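Long-range contact in apicoplast TIC22, putative (Plasmodium falciparum 3D7, PDB 4E6Z), which probably acts as a chaperone in the import of proteins into the apicoplast, the relict plastid of the malaria parasite: residues Pro78-Thr83 with Ile128-Ile133. Residues are numbered along the deposited sequence; the frame is centred on the assembly and turned at random.
Sequences PVFLIT and IKIHNI
V79, L81 and I133 interlock on one face of a twisted antiparallel strand pair. The I133 arm lies in the notch between V79 and L81: its CG1 meets V79 CB at 3.7 Å and its CD1 meets L81 CD1 at 3.6 Å. With chi1 at 63°, CG1 sits between the backbone N and carbonyl carbon of I133, which puts CG1 and CD1 against both V79 and L81. Farther along this face, T83 is forked: CG2 rests 3.7 Å from H131 CB, while OG1 faces the K129 chain, 3.5 Å from K129 CG; K129 NZ is hydrogen-bonded to S87.

On the other face the bumps are I130 and the F80 ring. I130 bridges F80 and I82, one branch to each, CG2 touching F80 CD1 at 3.8 Å and CD1 meeting I82 CG1, also at 3.8 Å. The two isoleucines run alongside each other in the same direction; N132 CB approaches the ring obliquely, 4.1 Å from F80 CE1.

Six backbone hydrogen bonds join the strands, in hydrogen-bonded pairs V79-I133, L81-H131 and T83-K129. Most are close to straight, but the V79 N to I133 O bond (2.8 Å) reaches its acceptor from above the carbonyl plane, 48° out of it.

This non-local antiparallel pair of the Tic22-like fold joins strands 45 residues apart. F80, I130 and N132 pack on helix 261-272, where Y266 meets the F80 ring nearly perpendicularly; I82 and I128 lean on helix 106-119. In strand 97-103, M102 touches V79 and L81, and F103 is backbone hydrogen-bonded to F80.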
loop_
_atom_site.group_PDB
_atom_site.type_symbol
_atom_site.label_atom_id
_atom_site.label_comp_id
_atom_site.label_asym_id
_atom_site.label_seq_id
_atom_site.Cartn_x
_atom_site.Cartn_y
_atom_site.Cartn_z
ATOM N N PRO A 78 3.232 2.399 -5.195
ATOM C CA PRO A 78 2.283 1.988 -6.233
ATOM C C PRO A 78 0.934 1.603 -5.642
ATOM O O PRO A 78 0.881 1.056 -4.540
ATOM C CB PRO A 78 2.945 0.744 -6.846
ATOM C CG PRO A 78 4.377 0.797 -6.406
ATOM C CD PRO A 78 4.343 1.443 -5.062
ATOM N N VAL A 79 -0.139 1.901 -6.368
ATOM C CA VAL A 79 -1.480 1.452 -6.015
ATOM C C VAL A 79 -2.138 0.878 -7.269
ATOM O O VAL A 79 -1.936 1.387 -8.376
ATOM C CB VAL A 79 -2.340 2.599 -5.463
ATOM C CG1 VAL A 79 -3.776 2.122 -5.202
ATOM C CG2 VAL A 79 -1.715 3.166 -4.205
ATOM N N PHE A 80 -2.923 -0.181 -7.099
ATOM C CA PHE A 80 -3.454 -0.906 -8.244
ATOM C C PHE A 80 -4.973 -0.937 -8.291
ATOM O O PHE A 80 -5.637 -1.118 -7.273
ATOM C CB PHE A 80 -2.885 -2.324 -8.286
ATOM C CG PHE A 80 -1.389 -2.363 -8.338
ATOM C CD1 PHE A 80 -0.722 -2.400 -9.552
ATOM C CD2 PHE A 80 -0.644 -2.333 -7.168
ATOM C CE1 PHE A 80 0.663 -2.421 -9.598
ATOM C CE2 PHE A 80 0.735 -2.352 -7.208
ATOM C CZ PHE A 80 1.391 -2.400 -8.424
ATOM N N LEU A 81 -5.511 -0.747 -9.491
ATOM C CA LEU A 81 -6.948 -0.816 -9.711
ATOM C C LEU A 81 -7.256 -1.751 -10.867
ATOM O O LEU A 81 -6.397 -2.036 -11.700
ATOM C CB LEU A 81 -7.522 0.569 -10.008
ATOM C CG LEU A 81 -7.471 1.660 -8.938
ATOM C CD1 LEU A 81 -6.142 2.375 -8.990
ATOM C CD2 LEU A 81 -8.595 2.654 -9.149
ATOM N N ILE A 82 -8.487 -2.237 -10.915
ATOM C CA ILE A 82 -8.938 -3.022 -12.051
ATOM C C ILE A 82 -9.772 -2.094 -12.930
ATOM O O ILE A 82 -10.650 -1.387 -12.441
ATOM C CB ILE A 82 -9.743 -4.266 -11.617
ATOM C CG1 ILE A 82 -8.830 -5.282 -10.925
ATOM C CG2 ILE A 82 -10.400 -4.923 -12.821
ATOM C CD1 ILE A 82 -8.248 -4.811 -9.620
ATOM N N THR A 83 -9.473 -2.067 -14.221
ATOM C CA THR A 83 -10.138 -1.130 -15.115
ATOM C C THR A 83 -10.506 -1.792 -16.427
ATOM O O THR A 83 -10.054 -2.901 -16.719
ATOM C CB THR A 83 -9.226 0.071 -15.443
ATOM O OG1 THR A 83 -8.135 -0.362 -16.267
ATOM C CG2 THR A 83 -8.677 0.705 -14.168
ATOM N N ILE A 128 -10.855 -6.360 -19.208
ATOM C CA ILE A 128 -10.290 -5.867 -17.952
ATOM C C ILE A 128 -8.779 -6.047 -17.798
ATOM O O ILE A 128 -8.188 -6.992 -18.316
ATOM C CB ILE A 128 -11.027 -6.430 -16.716
ATOM C CG1 ILE A 128 -10.913 -7.950 -16.649
ATOM C CG2 ILE A 128 -12.488 -6.008 -16.725
ATOM C CD1 ILE A 128 -11.580 -8.519 -15.421
ATOM N N LYS A 129 -8.166 -5.117 -17.078
ATOM C CA LYS A 129 -6.729 -5.133 -16.869
ATOM C C LYS A 129 -6.415 -4.507 -15.522
ATOM O O LYS A 129 -7.286 -3.912 -14.882
ATOM C CB LYS A 129 -6.018 -4.334 -17.969
ATOM C CG LYS A 129 -6.202 -2.830 -17.829
ATOM C CD LYS A 129 -5.308 -2.049 -18.775
ATOM C CE LYS A 129 -5.248 -0.585 -18.360
ATOM N NZ LYS A 129 -5.395 0.337 -19.522
ATOM N N ILE A 130 -5.160 -4.636 -15.102
ATOM C CA ILE A 130 -4.684 -3.988 -13.893
ATOM C C ILE A 130 -4.074 -2.655 -14.290
ATOM O O ILE A 130 -3.293 -2.579 -15.235
ATOM C CB ILE A 130 -3.610 -4.837 -13.188
ATOM C CG1 ILE A 130 -4.134 -6.254 -12.927
ATOM C CG2 ILE A 130 -3.140 -4.158 -11.897
ATOM C CD1 ILE A 130 -5.294 -6.318 -11.961
ATOM N N HIS A 131 -4.441 -1.601 -13.574
ATOM C CA HIS A 131 -3.897 -0.280 -13.842
ATOM C C HIS A 131 -3.241 0.295 -12.588
ATOM O O HIS A 131 -3.743 0.127 -11.479
ATOM C CB HIS A 131 -4.994 0.650 -14.350
ATOM C CG HIS A 131 -4.512 2.024 -14.676
ATOM N ND1 HIS A 131 -3.528 2.267 -15.613
ATOM C CD2 HIS A 131 -4.882 3.239 -14.203
ATOM C CE1 HIS A 131 -3.303 3.564 -15.689
ATOM N NE2 HIS A 131 -4.115 4.178 -14.844
ATOM N N ASN A 132 -2.115 0.975 -12.768
ATOM C CA ASN A 132 -1.373 1.488 -11.625
ATOM C C ASN A 132 -1.468 2.999 -11.453
ATOM O O ASN A 132 -1.352 3.755 -12.414
ATOM C CB ASN A 132 0.095 1.056 -11.699
ATOM C CG ASN A 132 0.797 1.590 -12.933
ATOM O OD1 ASN A 132 0.468 1.223 -14.061
ATOM N ND2 ASN A 132 1.769 2.470 -12.723
ATOM N N ILE A 133 -1.705 3.423 -10.217
ATOM C CA ILE A 133 -1.544 4.815 -9.819
ATOM C C ILE A 133 -0.568 4.843 -8.639
ATOM O O ILE A 133 0.131 3.859 -8.391
ATOM C CB ILE A 133 -2.890 5.453 -9.423
ATOM C CG1 ILE A 133 -3.470 4.750 -8.194
ATOM C CG2 ILE A 133 -3.875 5.382 -10.588
ATOM C CD1 ILE A 133 -4.692 5.422 -7.618
#